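Local coordinates for protein EvdO1 (Micromonospora carbonacea, PDB 4XBZ) that probably catalyses an oxidative cyclization in orthosomycin biosynthesis, as a metal-dependent oxygenase of the phytanoyl-CoA dioxygenase family, at residues A[66-71]-A[290-295]; A[141-146]-A[326-331]; A[263-268]-A[310-315]. All blocks are in the same frame, centred on the assembly; numbering follows the deposited sequence.

Overall arrangement
The three contacts fasten the C-terminal part of EvdO1 to the double-stranded beta-helix and the helices packed on it. Contact 1 joins the start of helix 66-86 to the end of helix 275-293. Contact 2 sets a loop after that helix against strand 139-147 of the large mixed sheet. Contact 3 packs another part of the same C-terminal region on helix 264-270, which follows strand 256-263 of that sheet. Along the chain, contact 3 is nested within contact 2, while contact 1 crosses both. The centres of contacts 2 and 3 are about 17 Å apart, and these two touch. Contact 1 lies about 22 Å and 28 Å from them, centre to centre.

Contact 1 of 3, residues A[66-71]-A[290-295]; sequences PQELAD and QMRANE
Glu-68, in the first turn of helix 66-86, and Arg-292, near the end of helix 275-293, face each other from backbones that stay well apart, with 11.3 Å between the CA atoms of Glu-68 and Arg-292. Two long side chains bridge this gap from opposite directions. Arg-292 is stretched from CG to NE, and its CG lies anti to the backbone N (chi1 180°), which carries the guanidinium far out from the helix. The chain of Glu-68 is extended too. The two groups meet end-on in a bidentate salt bridge. NH2 of Arg-292 gives a nearly straight bond to OE1 of Glu-68, 2.6 Å long with an angle of 172° at the hydrogen. NH1 of Arg-292 reaches OE2 of Glu-68, also at 2.6 Å. Both oxygens are met on their syn sides. The carboxylate and guanidinium planes are 31° apart. Beyond this pair, NE of Arg-292 makes a salt bridge with Glu-301, NH1 also bonds the carbonyl of Met-120, and Phe-298 forms a cation-pi contact with the guanidinium. A glutamine in place of Glu-68 would probably leave the buried charge of Arg-292 with less compensation and break the paired grip. Both touching residues are buried, and two carboxylates and a carbonyl surround one guanidinium. These bonds fix its rotation, and the anionic partners are likely to keep Arg-292 positively charged. The result is a buried ionic tie between two helices far apart in the sequence.

Contact 2 of 3, residues A[141-146]-A[326-331]; sequences PTWDSM and FAHEEY
Trp-143 and His-328 lay their rings face to face, joining a strand of the double-stranded beta-helix to the 3-10 turn 328-330 of the C-terminal region. The imidazole covers the five-membered ring of the indole, with centroids 3.5 Å apart and planes 18° from parallel. CE1 of His-328 sits over the centre of the indole. CG of His-328 is anti to the carbonyl carbon (chi1 -61°), which brings the ring across the indole. The stack is the tight part, with NE2 of His-328 3.1 Å from CD1 of Trp-143. No hydrogen bond joins NE2 to NE1 of Trp-143, the angle being poor. The contact is looser at the imidazole edge, where the carbonyl carbon of Thr-142 is 4.0 Å from CE1 of His-328. A water lies 2.6 Å from NE2 of His-328 and accepts a bond from the backbone N of Asp-144. ND1 of His-328 is hydrogen-bonded to His-273, whose ring meets both. The side chain of Trp-143 is about 11 Å from the bound nickel ion. Strand 139-147 runs between strands 105-109 and 256-263, and Trp-143 touches residues of both, among them Arg-107 and Glu-260. Tyr-277 of helix 275-293 borders His-328.

Contact 3 of 3, residues A[263-268]-A[310-315]; sequences PAEVEW and ESLRHW
Leu-312, the last residue of the 3-10 turn 310-312 in the loop region after helix 275-293, overlaps the start of helix 264-270 with both of its methyl groups. CD2 of Leu-312 rests against the backbone, 4.1 Å from CA of Glu-265, and is 4.2 Å from CB of Ala-264. CD1 of Leu-312 turns to the aliphatic start of the Glu-265 side chain, 4.1 Å from its CB. No hydrogen bond crosses the contact, and its hold is by van der Waals packing. In Glu-265, CG lies between the backbone N and the carbonyl carbon (chi1 75°), and the chain bends again at chi2. This carries its carboxylate off to Asn-138, which hydrogen-bonds OE1, while CB stays beside the leucine. Pro-263 is the N-cap residue of this helix, so Ala-264 and Glu-265 are its first two residues. The carbonyl of Leu-312 accepts a bond from Gln-282, which also receives the N-H of His-314. Tyr-202 of the second subunit packs on Glu-265 and Trp-268, which places the contact at the interface with that subunit. Helix 264-270 leaves directly from strand 256-263 of the large sheet, and Ile-278 of helix 275-293 packs on Ala-264 and Trp-268.

Contact 1 of 3, residues A[66-71]-A[290-295]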
loop_
_atom_site.group_PDB
_atom_site.type_symbol
_atom_site.label_atom_id
_atom_site.label_comp_id
_atom_site.label_asym_id
_atom_site.label_seq_id
_atom_site.Cartn_x
_atom_site.Cartn_y
_atom_site.Cartn_z
ATOM N N PRO A 66 -21.650 -2.858 -18.683
ATOM C CA PRO A 66 -21.859 -3.701 -19.872
ATOM C C PRO A 66 -21.395 -3.044 -21.177
ATOM O O PRO A 66 -20.731 -3.702 -21.980
ATOM C CB PRO A 66 -23.375 -3.922 -19.873
ATOM C CG PRO A 66 -23.724 -3.923 -18.420
ATOM C CD PRO A 66 -22.831 -2.862 -17.798
ATOM N N GLN A 67 -21.723 -1.770 -21.373
ATOM C CA GLN A 67 -21.349 -1.042 -22.593
ATOM C C GLN A 67 -19.836 -0.924 -22.776
ATOM O O GLN A 67 -19.335 -1.131 -23.883
ATOM C CB GLN A 67 -21.970 0.361 -22.595
ATOM C CG GLN A 67 -21.631 1.232 -23.810
ATOM C CD GLN A 67 -22.221 0.711 -25.124
ATOM O OE1 GLN A 67 -21.705 -0.234 -25.733
ATOM N NE2 GLN A 67 -23.311 1.332 -25.564
ATOM N N GLU A 68 -19.111 -0.587 -21.706
ATOM C CA GLU A 68 -17.658 -0.485 -21.795
ATOM C C GLU A 68 -17.044 -1.853 -22.055
ATOM O O GLU A 68 -16.085 -1.970 -22.823
ATOM C CB GLU A 68 -17.041 0.137 -20.525
ATOM C CG GLU A 68 -15.504 0.278 -20.625
ATOM C CD GLU A 68 -14.891 1.299 -19.656
ATOM O OE1 GLU A 68 -15.458 1.546 -18.568
ATOM O OE2 GLU A 68 -13.831 1.862 -19.994
ATOM N N LEU A 69 -17.594 -2.888 -21.428
ATOM C CA LEU A 69 -17.087 -4.245 -21.648
ATOM C C LEU A 69 -17.153 -4.595 -23.128
ATOM O O LEU A 69 -16.186 -5.104 -23.700
ATOM C CB LEU A 69 -17.878 -5.272 -20.826
ATOM C CG LEU A 69 -17.659 -6.753 -21.165
ATOM C CD1 LEU A 69 -16.209 -7.150 -20.994
ATOM C CD2 LEU A 69 -18.552 -7.657 -20.324
ATOM N N ALA A 70 -18.294 -4.299 -23.748
ATOM C CA ALA A 70 -18.463 -4.552 -25.172
ATOM C C ALA A 70 -17.477 -3.712 -25.996
ATOM O O ALA A 70 -16.824 -4.241 -26.896
ATOM C CB ALA A 70 -19.902 -4.280 -25.604
ATOM N N ASP A 71 -17.345 -2.423 -25.684
ATOM C CA ASP A 71 -16.412 -1.586 -26.447
ATOM C C ASP A 71 -15.001 -2.168 -26.376
ATOM O O ASP A 71 -14.265 -2.164 -27.361
ATOM C CB ASP A 71 -16.397 -0.139 -25.942
ATOM C CG ASP A 71 -17.777 0.504 -25.942
ATOM O OD1 ASP A 71 -18.689 -0.021 -26.602
ATOM O OD2 ASP A 71 -17.946 1.553 -25.277
ATOM N N GLN A 290 -8.049 12.250 -19.271
ATOM C CA GLN A 290 -8.725 13.363 -19.929
ATOM C C GLN A 290 -9.654 12.919 -21.068
ATOM O O GLN A 290 -10.802 13.354 -21.133
ATOM C CB GLN A 290 -7.704 14.370 -20.460
ATOM C CG GLN A 290 -8.249 15.787 -20.557
ATOM C CD GLN A 290 -7.172 16.800 -20.902
ATOM O OE1 GLN A 290 -6.617 16.783 -22.004
ATOM N NE2 GLN A 290 -6.854 17.675 -19.950
ATOM N N MET A 291 -9.182 12.060 -21.968
ATOM C CA MET A 291 -10.071 11.634 -23.040
ATOM C C MET A 291 -11.226 10.776 -22.504
ATOM O O MET A 291 -12.288 10.722 -23.123
ATOM C CB MET A 291 -9.313 10.898 -24.146
ATOM C CG MET A 291 -8.201 9.975 -23.703
ATOM S SD MET A 291 -7.256 9.383 -25.134
ATOM C CE MET A 291 -8.440 8.256 -25.847
ATOM N N ARG A 292 -11.050 10.133 -21.352
ATOM C CA ARG A 292 -12.167 9.385 -20.790
ATOM C C ARG A 292 -13.209 10.376 -20.253
ATOM O O ARG A 292 -14.417 10.108 -20.277
ATOM C CB ARG A 292 -11.706 8.412 -19.701
ATOM C CG ARG A 292 -12.857 7.631 -19.096
ATOM C CD ARG A 292 -12.458 6.657 -18.009
ATOM N NE ARG A 292 -13.604 5.836 -17.635
ATOM C CZ ARG A 292 -13.797 4.588 -18.059
ATOM N NH1 ARG A 292 -12.893 3.997 -18.837
ATOM N NH2 ARG A 292 -14.878 3.920 -17.687
ATOM N N ALA A 293 -12.730 11.537 -19.810
ATOM C CA ALA A 293 -13.584 12.601 -19.296
ATOM C C ALA A 293 -14.415 13.268 -20.396
ATOM O O ALA A 293 -15.627 13.461 -20.243
ATOM C CB ALA A 293 -12.735 13.642 -18.571
ATOM N N ASN A 294 -13.759 13.604 -21.503
ATOM C CA ASN A 294 -14.411 14.205 -22.670
ATOM C C ASN A 294 -15.149 13.195 -23.554
ATOM O O ASN A 294 -15.506 13.496 -24.694
ATOM C CB ASN A 294 -13.376 14.950 -23.515
ATOM C CG ASN A 294 -12.605 15.982 -22.717
ATOM O OD1 ASN A 294 -13.130 16.579 -21.776
ATOM N ND2 ASN A 294 -11.346 16.193 -23.085
ATOM N N GLU A 295 -15.359 11.992 -23.032
ATOM C CA GLU A 295 -16.146 10.982 -23.725
ATOM C C GLU A 295 -17.566 10.971 -23.181
ATOM O O GLU A 295 -17.780 10.670 -22.002
ATOM C CB GLU A 295 -15.518 9.600 -23.569
ATOM C CG GLU A 295 -16.274 8.497 -24.287
ATOM C CD GLU A 295 -16.129 8.575 -25.802
ATOM O OE1 GLU A 295 -15.235 9.305 -26.291
ATOM O OE2 GLU A 295 -16.908 7.891 -26.498
#

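Contact 2 of 3, residues A[141-146]-A[326-331]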
loop_
_atom_site.group_PDB
_atom_site.type_symbol
_atom_site.label_atom_id
_atom_site.label_comp_id
_atom_site.label_asym_id
_atom_site.label_seq_id
_atom_site.Cartn_x
_atom_site.Cartn_y
_atom_site.Cartn_z
ATOM N N PRO A 141 1.530 4.078 -14.531
ATOM C CA PRO A 141 1.309 2.891 -15.370
ATOM C C PRO A 141 2.588 2.453 -16.097
ATOM O O PRO A 141 3.295 3.301 -16.642
ATOM C CB PRO A 141 0.251 3.368 -16.364
ATOM C CG PRO A 141 0.544 4.871 -16.509
ATOM C CD PRO A 141 0.956 5.303 -15.124
ATOM N N THR A 142 2.895 1.160 -16.108
ATOM C CA THR A 142 4.123 0.718 -16.748
ATOM C C THR A 142 3.805 -0.151 -17.961
ATOM O O THR A 142 3.456 0.367 -19.019
ATOM C CB THR A 142 5.054 -0.037 -15.755
ATOM O OG1 THR A 142 4.340 -1.115 -15.149
ATOM C CG2 THR A 142 5.579 0.918 -14.634
ATOM N N TRP A 143 3.941 -1.460 -17.819
ATOM C CA TRP A 143 3.527 -2.377 -18.857
ATOM C C TRP A 143 2.033 -2.261 -19.106
ATOM O O TRP A 143 1.245 -2.112 -18.165
ATOM C CB TRP A 143 3.911 -3.822 -18.488
ATOM C CG TRP A 143 5.368 -4.145 -18.770
ATOM C CD1 TRP A 143 5.875 -4.779 -19.886
ATOM C CD2 TRP A 143 6.506 -3.832 -17.945
ATOM N NE1 TRP A 143 7.247 -4.877 -19.795
ATOM C CE2 TRP A 143 7.658 -4.306 -18.617
ATOM C CE3 TRP A 143 6.662 -3.208 -16.701
ATOM C CZ2 TRP A 143 8.942 -4.175 -18.084
ATOM C CZ3 TRP A 143 7.944 -3.073 -16.174
ATOM C CH2 TRP A 143 9.067 -3.554 -16.866
ATOM N N ASP A 144 1.648 -2.291 -20.380
ATOM C CA ASP A 144 0.245 -2.414 -20.761
ATOM C C ASP A 144 0.157 -3.342 -21.979
ATOM O O ASP A 144 0.898 -3.195 -22.952
ATOM C CB ASP A 144 -0.399 -1.035 -21.026
ATOM C CG ASP A 144 -0.079 -0.460 -22.420
ATOM O OD1 ASP A 144 -0.756 -0.855 -23.395
ATOM O OD2 ASP A 144 0.825 0.409 -22.540
ATOM N N SER A 145 -0.737 -4.319 -21.918
ATOM C CA SER A 145 -0.784 -5.337 -22.966
ATOM C C SER A 145 -2.081 -6.123 -22.936
ATOM O O SER A 145 -2.845 -6.028 -21.986
ATOM C CB SER A 145 0.398 -6.308 -22.825
ATOM O OG SER A 145 0.376 -6.965 -21.565
ATOM N N MET A 146 -2.318 -6.903 -23.983
ATOM C CA MET A 146 -3.382 -7.876 -23.945
ATOM C C MET A 146 -2.792 -9.256 -24.137
ATOM O O MET A 146 -1.936 -9.465 -25.008
ATOM C CB MET A 146 -4.439 -7.588 -24.995
ATOM C CG MET A 146 -5.676 -8.454 -24.835
ATOM S SD MET A 146 -6.933 -8.058 -26.060
ATOM C CE MET A 146 -6.053 -8.472 -27.556
ATOM N N PHE A 326 5.695 3.842 -25.194
ATOM C CA PHE A 326 7.066 4.095 -24.793
ATOM C C PHE A 326 7.775 2.803 -24.534
ATOM O O PHE A 326 7.638 2.213 -23.466
ATOM C CB PHE A 326 7.087 4.979 -23.565
ATOM C CG PHE A 326 6.591 6.338 -23.845
ATOM C CD1 PHE A 326 7.466 7.325 -24.304
ATOM C CD2 PHE A 326 5.243 6.625 -23.728
ATOM C CE1 PHE A 326 7.006 8.586 -24.594
ATOM C CE2 PHE A 326 4.772 7.881 -24.030
ATOM C CZ PHE A 326 5.657 8.871 -24.459
ATOM N N ALA A 327 8.537 2.374 -25.524
ATOM C CA ALA A 327 9.100 1.040 -25.526
ATOM C C ALA A 327 10.118 0.902 -24.421
ATOM O O ALA A 327 11.087 1.653 -24.364
ATOM C CB ALA A 327 9.723 0.716 -26.876
ATOM N N HIS A 328 9.873 -0.083 -23.561
ATOM C CA HIS A 328 10.672 -0.357 -22.368
ATOM C C HIS A 328 12.184 -0.376 -22.617
ATOM O O HIS A 328 12.957 0.138 -21.808
ATOM C CB HIS A 328 10.223 -1.695 -21.750
ATOM C CG HIS A 328 8.783 -1.708 -21.322
ATOM N ND1 HIS A 328 8.320 -0.984 -20.240
ATOM C CD2 HIS A 328 7.702 -2.339 -21.843
ATOM C CE1 HIS A 328 7.017 -1.170 -20.115
ATOM N NE2 HIS A 328 6.617 -1.987 -21.074
ATOM N N GLU A 329 12.608 -0.941 -23.741
ATOM C CA GLU A 329 14.041 -1.112 -23.976
ATOM C C GLU A 329 14.697 0.229 -24.284
ATOM O O GLU A 329 15.905 0.381 -24.124
ATOM C CB GLU A 329 14.304 -2.116 -25.109
ATOM C CG GLU A 329 13.749 -1.714 -26.452
ATOM C CD GLU A 329 12.320 -2.195 -26.684
ATOM O OE1 GLU A 329 11.623 -2.567 -25.705
ATOM O OE2 GLU A 329 11.899 -2.213 -27.865
ATOM N N GLU A 330 13.891 1.209 -24.683
ATOM C CA GLU A 330 14.395 2.551 -24.959
ATOM C C GLU A 330 14.429 3.443 -23.711
ATOM O O GLU A 330 14.991 4.540 -23.745
ATOM C CB GLU A 330 13.549 3.236 -26.033
ATOM C CG GLU A 330 13.455 2.496 -27.347
ATOM C CD GLU A 330 12.548 3.204 -28.329
ATOM O OE1 GLU A 330 12.393 4.439 -28.221
ATOM O OE2 GLU A 330 11.991 2.528 -29.211
ATOM N N TYR A 331 13.801 2.986 -22.633
ATOM C CA TYR A 331 13.795 3.721 -21.371
ATOM C C TYR A 331 14.178 2.808 -20.226
ATOM O O TYR A 331 13.513 2.773 -19.197
ATOM C CB TYR A 331 12.428 4.338 -21.117
ATOM C CG TYR A 331 11.977 5.233 -22.238
ATOM C CD1 TYR A 331 12.448 6.536 -22.341
ATOM C CD2 TYR A 331 11.083 4.773 -23.206
ATOM C CE1 TYR A 331 12.042 7.368 -23.380
ATOM C CE2 TYR A 331 10.660 5.592 -24.234
ATOM C CZ TYR A 331 11.149 6.890 -24.323
ATOM O OH TYR A 331 10.736 7.712 -25.353
HETATM O O HOH W 1 4.238 -2.363 -22.178
#

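Contact 3 of 3, residues A[263-268]-A[310-315]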
loop_
_atom_site.group_PDB
_atom_site.type_symbol
_atom_site.label_atom_id
_atom_site.label_comp_id
_atom_site.label_asym_id
_atom_site.label_seq_id
_atom_site.Cartn_x
_atom_site.Cartn_y
_atom_site.Cartn_z
ATOM N N PRO A 263 5.054 2.342 -7.894
ATOM C CA PRO A 263 5.184 3.700 -7.347
ATOM C C PRO A 263 6.278 4.495 -8.056
ATOM O O PRO A 263 7.323 3.926 -8.368
ATOM C CB PRO A 263 5.539 3.452 -5.870
ATOM C CG PRO A 263 5.059 2.035 -5.597
ATOM C CD PRO A 263 5.357 1.314 -6.883
ATOM N N ALA A 264 6.036 5.776 -8.325
ATOM C CA ALA A 264 7.056 6.634 -8.947
ATOM C C ALA A 264 8.366 6.695 -8.157
ATOM O O ALA A 264 9.454 6.652 -8.744
ATOM C CB ALA A 264 6.518 8.050 -9.155
ATOM N N GLU A 265 8.281 6.786 -6.833
ATOM C CA GLU A 265 9.509 6.920 -6.055
ATOM C C GLU A 265 10.313 5.620 -6.080
ATOM O O GLU A 265 11.524 5.637 -5.874
ATOM C CB GLU A 265 9.223 7.338 -4.602
ATOM C CG GLU A 265 8.656 6.236 -3.708
ATOM C CD GLU A 265 7.147 6.147 -3.773
ATOM O OE1 GLU A 265 6.544 6.759 -4.692
ATOM O OE2 GLU A 265 6.559 5.470 -2.900
ATOM N N VAL A 266 9.649 4.498 -6.323
ATOM C CA VAL A 266 10.346 3.216 -6.397
ATOM C C VAL A 266 11.095 3.116 -7.720
ATOM O O VAL A 266 12.260 2.708 -7.748
ATOM C CB VAL A 266 9.373 2.021 -6.246
ATOM C CG1 VAL A 266 10.013 0.706 -6.745
ATOM C CG2 VAL A 266 8.860 1.910 -4.788
ATOM N N GLU A 267 10.425 3.488 -8.812
ATOM C CA GLU A 267 11.073 3.526 -10.125
ATOM C C GLU A 267 12.234 4.505 -10.111
ATOM O O GLU A 267 13.330 4.199 -10.591
ATOM C CB GLU A 267 10.087 3.911 -11.234
ATOM C CG GLU A 267 9.344 2.712 -11.851
ATOM C CD GLU A 267 10.147 2.016 -12.930
ATOM O OE1 GLU A 267 11.255 2.491 -13.264
ATOM O OE2 GLU A 267 9.677 0.991 -13.449
ATOM N N TRP A 268 11.981 5.678 -9.547
ATOM C CA TRP A 268 12.990 6.712 -9.466
ATOM C C TRP A 268 14.283 6.183 -8.860
ATOM O O TRP A 268 15.339 6.424 -9.417
ATOM C CB TRP A 268 12.450 7.903 -8.673
ATOM C CG TRP A 268 13.464 8.933 -8.332
ATOM C CD1 TRP A 268 14.313 9.587 -9.193
ATOM C CD2 TRP A 268 13.736 9.453 -7.026
ATOM N NE1 TRP A 268 15.098 10.476 -8.493
ATOM C CE2 TRP A 268 14.762 10.410 -7.160
ATOM C CE3 TRP A 268 13.207 9.201 -5.749
ATOM C CZ2 TRP A 268 15.269 11.115 -6.059
ATOM C CZ3 TRP A 268 13.715 9.902 -4.663
ATOM C CH2 TRP A 268 14.731 10.842 -4.824
ATOM N N GLU A 310 4.824 16.544 -4.852
ATOM C CA GLU A 310 5.294 17.555 -5.803
ATOM C C GLU A 310 6.653 17.219 -6.395
ATOM O O GLU A 310 6.830 17.328 -7.600
ATOM C CB GLU A 310 5.356 18.947 -5.161
ATOM C CG GLU A 310 4.020 19.500 -4.654
ATOM C CD GLU A 310 3.009 19.770 -5.767
ATOM O OE1 GLU A 310 3.426 19.849 -6.942
ATOM O OE2 GLU A 310 1.796 19.904 -5.465
ATOM N N SER A 311 7.603 16.782 -5.575
ATOM C CA SER A 311 8.938 16.445 -6.084
ATOM C C SER A 311 8.946 15.233 -7.040
ATOM O O SER A 311 10.010 14.753 -7.450
ATOM C CB SER A 311 9.889 16.158 -4.930
ATOM O OG SER A 311 9.509 14.942 -4.295
ATOM N N LEU A 312 7.762 14.724 -7.360
ATOM C CA LEU A 312 7.630 13.589 -8.262
ATOM C C LEU A 312 6.643 13.865 -9.400
ATOM O O LEU A 312 6.271 12.954 -10.136
ATOM C CB LEU A 312 7.189 12.356 -7.486
ATOM C CG LEU A 312 8.208 11.751 -6.527
ATOM C CD1 LEU A 312 7.479 11.003 -5.438
ATOM C CD2 LEU A 312 9.127 10.825 -7.276
ATOM N N ARG A 313 6.194 15.107 -9.530
ATOM C CA ARG A 313 5.499 15.494 -10.745
ATOM C C ARG A 313 6.561 15.823 -11.780
ATOM O O ARG A 313 7.443 16.649 -11.545
ATOM C CB ARG A 313 4.556 16.659 -10.492
ATOM C CG ARG A 313 3.519 16.295 -9.461
ATOM C CD ARG A 313 2.821 17.503 -8.885
ATOM N NE ARG A 313 1.833 17.092 -7.892
ATOM C CZ ARG A 313 0.531 17.350 -7.970
ATOM N NH1 ARG A 313 0.045 18.052 -8.990
ATOM N NH2 ARG A 313 -0.286 16.916 -7.017
ATOM N N HIS A 314 6.505 15.129 -12.908
ATOM C CA HIS A 314 7.534 15.224 -13.930
ATOM C C HIS A 314 6.913 15.354 -15.312
ATOM O O HIS A 314 7.607 15.336 -16.325
ATOM C CB HIS A 314 8.444 14.001 -13.875
ATOM C CG HIS A 314 9.268 13.919 -12.630
ATOM N ND1 HIS A 314 10.177 14.894 -12.276
ATOM C CD2 HIS A 314 9.327 12.978 -11.659
ATOM C CE1 HIS A 314 10.753 14.561 -11.135
ATOM N NE2 HIS A 314 10.257 13.400 -10.741
ATOM N N TRP A 315 5.598 15.513 -15.346
ATOM C CA TRP A 315 4.871 15.504 -16.602
ATOM C C TRP A 315 4.924 16.840 -17.321
ATOM O O TRP A 315 4.129 17.101 -18.221
ATOM C CB TRP A 315 3.422 15.106 -16.370
ATOM C CG TRP A 315 2.612 16.063 -15.524
ATOM C CD1 TRP A 315 2.156 17.301 -15.886
ATOM C CD2 TRP A 315 2.116 15.828 -14.199
ATOM N NE1 TRP A 315 1.428 17.852 -14.865
ATOM C CE2 TRP A 315 1.385 16.968 -13.819
ATOM C CE3 TRP A 315 2.219 14.763 -13.300
ATOM C CZ2 TRP A 315 0.763 17.075 -12.576
ATOM C CZ3 TRP A 315 1.604 14.870 -12.076
ATOM C CH2 TRP A 315 0.886 16.020 -11.721
#